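Long-range contacts in TRAP-type C4-dicarboxylate:H+ symport system substrate-binding component DctP (Shewanella oneidensis, PDB 4MX6), which probably serves as the periplasmic binding component of a TRAP-type C4-dicarboxylate transporter, capturing succinate for uptake by proton symport: residues Leu176-Met181 with Val193-Val198; Gln160-Thr165 with Asp215-Thr220. All coordinates share one frame; numbering follows the deposited sequence.

Contact 1 of 2, residues Leu176-Met181 with Val193-Val198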
loop_
_atom_site.group_PDB
_atom_site.type_symbol
_atom_site.label_atom_id
_atom_site.label_comp_id
_atom_site.label_asym_id
_atom_site.label_seq_id
_atom_site.Cartn_x
_atom_site.Cartn_y
_atom_site.Cartn_z
ATOM N N LEU A 176 1.623 -22.894 4.966
ATOM C CA LEU A 176 2.138 -21.817 5.803
ATOM C C LEU A 176 1.072 -20.747 6.003
ATOM O O LEU A 176 0.288 -20.461 5.091
ATOM C CB LEU A 176 3.381 -21.178 5.183
ATOM C CG LEU A 176 4.620 -22.050 5.018
ATOM C CD1 LEU A 176 5.756 -21.198 4.461
ATOM C CD2 LEU A 176 5.026 -22.760 6.312
ATOM N N LYS A 177 1.062 -20.152 7.192
ATOM C CA LYS A 177 0.135 -19.072 7.513
ATOM C C LYS A 177 0.780 -17.736 7.164
ATOM O O LYS A 177 1.860 -17.422 7.673
ATOM C CB LYS A 177 -0.209 -19.102 9.008
ATOM C CG LYS A 177 -1.212 -20.177 9.393
ATOM C CD LYS A 177 -1.483 -20.233 10.897
ATOM C CE LYS A 177 -0.336 -20.837 11.659
ATOM N NZ LYS A 177 -0.846 -21.461 12.910
ATOM N N PHE A 178 0.122 -16.955 6.305
ATOM C CA PHE A 178 0.589 -15.621 5.942
ATOM C C PHE A 178 -0.426 -14.581 6.379
ATOM O O PHE A 178 -1.605 -14.688 6.060
ATOM C CB PHE A 178 0.777 -15.490 4.424
ATOM C CG PHE A 178 1.991 -16.207 3.888
ATOM C CD1 PHE A 178 1.941 -17.558 3.589
ATOM C CD2 PHE A 178 3.174 -15.522 3.656
ATOM C CE1 PHE A 178 3.042 -18.212 3.082
ATOM C CE2 PHE A 178 4.285 -16.183 3.147
ATOM C CZ PHE A 178 4.209 -17.524 2.860
ATOM N N ARG A 179 0.030 -13.548 7.071
ATOM C CA ARG A 179 -0.813 -12.372 7.242
ATOM C C ARG A 179 -0.996 -11.702 5.891
ATOM O O ARG A 179 -0.066 -11.637 5.087
ATOM C CB ARG A 179 -0.188 -11.387 8.218
ATOM C CG ARG A 179 -0.985 -10.090 8.401
ATOM C CD ARG A 179 -0.492 -8.961 7.499
ATOM N NE ARG A 179 -1.305 -7.752 7.664
ATOM C CZ ARG A 179 -1.014 -6.577 7.117
ATOM N NH1 ARG A 179 -1.848 -5.561 7.272
ATOM N NH2 ARG A 179 0.085 -6.416 6.406
ATOM N N VAL A 180 -2.197 -11.179 5.671
ATOM C CA VAL A 180 -2.486 -10.301 4.542
ATOM C C VAL A 180 -3.191 -9.043 5.049
ATOM O O VAL A 180 -3.889 -9.052 6.070
ATOM C CB VAL A 180 -3.353 -10.977 3.445
ATOM C CG1 VAL A 180 -2.546 -12.036 2.714
ATOM C CG2 VAL A 180 -4.645 -11.534 4.022
ATOM N N MET A 181 -3.015 -7.964 4.291
ATOM C CA MET A 181 -3.925 -6.831 4.369
ATOM C C MET A 181 -5.346 -7.340 4.129
ATOM O O MET A 181 -5.543 -8.399 3.532
ATOM C CB MET A 181 -3.544 -5.781 3.323
ATOM C CG MET A 181 -2.168 -5.164 3.564
ATOM S SD MET A 181 -1.679 -3.908 2.367
ATOM C CE MET A 181 -1.149 -4.904 0.972
ATOM N N VAL A 193 -1.839 -21.185 -3.678
ATOM C CA VAL A 193 -0.672 -22.027 -3.440
ATOM C C VAL A 193 -0.831 -22.879 -2.177
ATOM O O VAL A 193 0.138 -23.447 -1.664
ATOM C CB VAL A 193 0.648 -21.203 -3.401
ATOM C CG1 VAL A 193 0.924 -20.576 -4.775
ATOM C CG2 VAL A 193 0.616 -20.129 -2.312
ATOM N N GLY A 194 -2.057 -23.000 -1.688
ATOM C CA GLY A 194 -2.319 -23.855 -0.545
ATOM C C GLY A 194 -1.784 -23.292 0.766
ATOM O O GLY A 194 -1.647 -24.025 1.747
ATOM N N ALA A 195 -1.467 -21.999 0.786
ATOM C CA ALA A 195 -1.138 -21.318 2.038
ATOM C C ALA A 195 -2.418 -20.868 2.738
ATOM O O ALA A 195 -3.501 -20.923 2.161
ATOM C CB ALA A 195 -0.210 -20.143 1.776
ATOM N N ILE A 196 -2.285 -20.420 3.982
ATOM C CA ILE A 196 -3.432 -20.061 4.810
ATOM C C ILE A 196 -3.370 -18.556 5.106
ATOM O O ILE A 196 -2.574 -18.113 5.936
ATOM C CB ILE A 196 -3.406 -20.839 6.147
ATOM C CG1 ILE A 196 -3.297 -22.356 5.915
ATOM C CG2 ILE A 196 -4.632 -20.490 6.983
ATOM C CD1 ILE A 196 -4.484 -22.972 5.227
ATOM N N PRO A 197 -4.201 -17.759 4.427
ATOM C CA PRO A 197 -4.162 -16.307 4.652
ATOM C C PRO A 197 -4.943 -15.916 5.891
ATOM O O PRO A 197 -5.997 -16.484 6.178
ATOM C CB PRO A 197 -4.842 -15.745 3.407
ATOM C CG PRO A 197 -5.798 -16.832 2.986
ATOM C CD PRO A 197 -5.129 -18.134 3.339
ATOM N N VAL A 198 -4.429 -14.905 6.587
ATOM C CA VAL A 198 -5.021 -14.384 7.813
ATOM C C VAL A 198 -5.069 -12.850 7.691
ATOM O O VAL A 198 -4.026 -12.209 7.595
ATOM C CB VAL A 198 -4.170 -14.800 9.053
ATOM C CG1 VAL A 198 -4.822 -14.333 10.336
ATOM C CG2 VAL A 198 -3.933 -16.322 9.089
#
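The F178 ring takes the A195 methyl at an oblique angle, CD1 lying 3.8 Å from A195 CB, while F190 of helix 184-191 stacks on the same ring. A second flat group, the R179 guanidinium, has the backbone N of M181 over the centre of one face, 3.7 Å above its plane. Both residues belong to strand 177-180, the first strand of a beta-alpha-beta unit in which helix 184-191 connects to the parallel strand beginning at I196. A Schellman motif with G194 at C-prime ends that helix and turns the chain toward the second strand. Four backbone hydrogen bonds then zip the pair together, from I196 N to L176 O (2.8 Å, 170° at the hydrogen) through to V180 N to V198 O (2.8 Å). F178 and P197 share the face toward helix 184-191, and V180 also touches that helix at F190; V180 CG2 approaches P197 CB at 4.3 Å. On the other face K177 and I196 cross obliquely, CG to CB 4.0 Å, near solvent. R179 is a succinate-binding residue: its CG is anti to the backbone N (chi1 177°) and a bend at chi2 carries the chain along toward the ligand. R179 NE donates a hydrogen bond to K200 O, which should limit rotation of the guanidinium, and NH2 bonds to succinate O3. Nearer its root the same side chain touches the partner strand, R179 CG lying 3.8 Å from V198 O.

Contact 2 of 2, residues Gln160-Thr165 with Asp215-Thr220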
loop_
_atom_site.group_PDB
_atom_site.type_symbol
_atom_site.label_atom_id
_atom_site.label_comp_id
_atom_site.label_asym_id
_atom_site.label_seq_id
_atom_site.Cartn_x
_atom_site.Cartn_y
_atom_site.Cartn_z
ATOM N N GLN A 160 7.655 -8.204 -1.442
ATOM C CA GLN A 160 8.488 -9.386 -1.313
ATOM C C GLN A 160 7.850 -10.306 -0.283
ATOM O O GLN A 160 7.222 -9.837 0.667
ATOM C CB GLN A 160 9.887 -9.002 -0.813
ATOM C CG GLN A 160 10.484 -7.746 -1.418
ATOM C CD GLN A 160 10.476 -7.721 -2.935
ATOM O OE1 GLN A 160 10.473 -8.750 -3.589
ATOM N NE2 GLN A 160 10.490 -6.525 -3.502
ATOM N N PHE A 161 8.024 -11.618 -0.436
ATOM C CA PHE A 161 7.612 -12.552 0.606
ATOM C C PHE A 161 8.671 -12.641 1.711
ATOM O O PHE A 161 9.872 -12.628 1.430
ATOM C CB PHE A 161 7.470 -13.977 0.057
ATOM C CG PHE A 161 6.403 -14.167 -0.985
ATOM C CD1 PHE A 161 5.062 -13.902 -0.719
ATOM C CD2 PHE A 161 6.737 -14.693 -2.218
ATOM C CE1 PHE A 161 4.089 -14.134 -1.689
ATOM C CE2 PHE A 161 5.774 -14.932 -3.173
ATOM C CZ PHE A 161 4.453 -14.647 -2.911
ATOM N N THR A 162 8.224 -12.795 2.952
ATOM C CA THR A 162 9.109 -13.268 4.011
ATOM C C THR A 162 8.491 -14.493 4.657
ATOM O O THR A 162 7.262 -14.658 4.673
ATOM C CB THR A 162 9.398 -12.193 5.092
ATOM O OG1 THR A 162 8.225 -11.938 5.873
ATOM C CG2 THR A 162 9.851 -10.899 4.456
ATOM N N ALA A 163 9.363 -15.350 5.188
ATOM C CA ALA A 163 8.954 -16.513 5.966
ATOM C C ALA A 163 10.190 -17.027 6.685
ATOM O O ALA A 163 11.229 -16.347 6.717
ATOM C CB ALA A 163 8.353 -17.583 5.051
ATOM N N ASN A 164 10.099 -18.225 7.259
ATOM C CA ASN A 164 11.255 -18.846 7.900
ATOM C C ASN A 164 11.825 -19.980 7.057
ATOM O O ASN A 164 12.500 -20.867 7.545
ATOM C CB ASN A 164 10.892 -19.266 9.320
ATOM C CG ASN A 164 10.494 -18.077 10.155
ATOM O OD1 ASN A 164 11.225 -17.091 10.220
ATOM N ND2 ASN A 164 9.324 -18.138 10.761
ATOM N N THR A 165 11.590 -19.873 5.752
ATOM C CA THR A 165 12.092 -20.813 4.761
ATOM C C THR A 165 12.123 -20.079 3.414
ATOM O O THR A 165 11.362 -19.135 3.211
ATOM C CB THR A 165 11.176 -22.048 4.691
ATOM O OG1 THR A 165 11.836 -23.114 3.993
ATOM C CG2 THR A 165 9.858 -21.712 4.012
ATOM N N ASP A 215 3.500 -17.609 9.942
ATOM C CA ASP A 215 4.781 -18.021 9.407
ATOM C C ASP A 215 5.447 -16.949 8.558
ATOM O O ASP A 215 6.672 -16.851 8.537
ATOM C CB ASP A 215 4.591 -19.294 8.591
ATOM C CG ASP A 215 4.075 -20.432 9.437
ATOM O OD1 ASP A 215 4.805 -20.836 10.364
ATOM O OD2 ASP A 215 2.947 -20.899 9.192
ATOM N N GLY A 216 4.652 -16.141 7.858
ATOM C CA GLY A 216 5.201 -15.203 6.898
ATOM C C GLY A 216 4.245 -14.079 6.577
ATOM O O GLY A 216 3.149 -13.996 7.113
ATOM N N GLN A 217 4.700 -13.195 5.700
ATOM C CA GLN A 217 3.897 -12.066 5.258
ATOM C C GLN A 217 4.462 -11.564 3.932
ATOM O O GLN A 217 5.377 -12.177 3.373
ATOM C CB GLN A 217 3.829 -10.971 6.344
ATOM C CG GLN A 217 5.176 -10.402 6.809
ATOM C CD GLN A 217 5.717 -9.318 5.896
ATOM O OE1 GLN A 217 5.103 -8.268 5.732
ATOM N NE2 GLN A 217 6.871 -9.574 5.285
ATOM N N GLU A 218 3.897 -10.481 3.403
ATOM C CA GLU A 218 4.370 -9.881 2.149
ATOM C C GLU A 218 4.443 -8.373 2.364
ATOM O O GLU A 218 3.501 -7.761 2.884
ATOM C CB GLU A 218 3.441 -10.215 0.969
ATOM C CG GLU A 218 1.970 -9.928 1.248
ATOM C CD GLU A 218 1.082 -9.831 0.008
ATOM O OE1 GLU A 218 1.466 -10.332 -1.061
ATOM O OE2 GLU A 218 -0.001 -9.210 0.110
ATOM N N ASN A 219 5.541 -7.753 1.953
ATOM C CA ASN A 219 5.661 -6.309 2.126
ATOM C C ASN A 219 6.856 -5.753 1.369
ATOM O O ASN A 219 7.685 -6.499 0.839
ATOM C CB ASN A 219 5.710 -5.901 3.609
ATOM C CG ASN A 219 4.738 -4.783 3.891
ATOM O OD1 ASN A 219 4.818 -3.724 3.259
ATOM N ND2 ASN A 219 3.764 -5.032 4.750
ATOM N N THR A 220 6.937 -4.432 1.320
ATOM C CA THR A 220 8.025 -3.773 0.633
ATOM C C THR A 220 9.264 -3.727 1.515
ATOM O O THR A 220 9.183 -3.895 2.740
ATOM C CB THR A 220 7.641 -2.332 0.257
ATOM O OG1 THR A 220 7.497 -1.588 1.476
ATOM C CG2 THR A 220 6.335 -2.297 -0.550
#
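Strands 160-163 and 217-219 run antiparallel, their short axes 4.8 Å apart at 146°, with Q160-N219 and T162-Q217 as hydrogen-bonded pairs flanking the non-hydrogen-bonded pair F161-E218. This ladder forms one side of a four-stranded mixed sheet in the solute-binding protein fold, with strand 217-219 outermost and strand 235-237 beyond 160-163. T162 N to Q217 O (2.9 Å) and Q160 N to N219 O (2.8 Å) are two of four backbone hydrogen bonds. On one face the F161 ring meets E218 CB obliquely, CD1 to CB 4.4 Å, and turns its edge to Q217 O. The buried E218 carboxylate is well supplied with partners: OE1 accepts from H241 and Q189, and OE2 forms a salt bridge with K159, which probably favours the ionised form. On the other face the T162 and Q217 side chains lie across each other, and T162 OG1 is hydrogen-bonded to Q233 OE1. G216 has no side chain, and its CA comes within 4.1 Å of A163 CA. At the end of the ladder, N219 contributes to the succinate site: ND2 bonds to ligand O3, while OD1 is hydrogen-bonded to N223 ND2. That same OD1 accepts T220 N at 3.0 Å, in the carbonyl plane and on a lone pair.

How the contacts relate
Contact 2 is buried, whereas contact 1 is only partly so, with K177 and I196 exposed on one face. The beta-alpha-beta unit of contact 1 is nested in the chain between the two strands of contact 2, and segment 215-220 runs beside segment 176-181: K177 O probably accepts both D215 N (2.8 Å) and G216 N (3.1 Å), while F178 CD2 packs 3.4 Å from G216 C. Contact 1 is mainly parallel backbone pairing with apolar packing toward helix 184-191; contact 2 is antiparallel and richer in buried polar groups with partners elsewhere in the fold. The two converge at the ligand, to which each contributes one side chain, R179 and N219, about 4 Å apart at their nearest side-chain atoms.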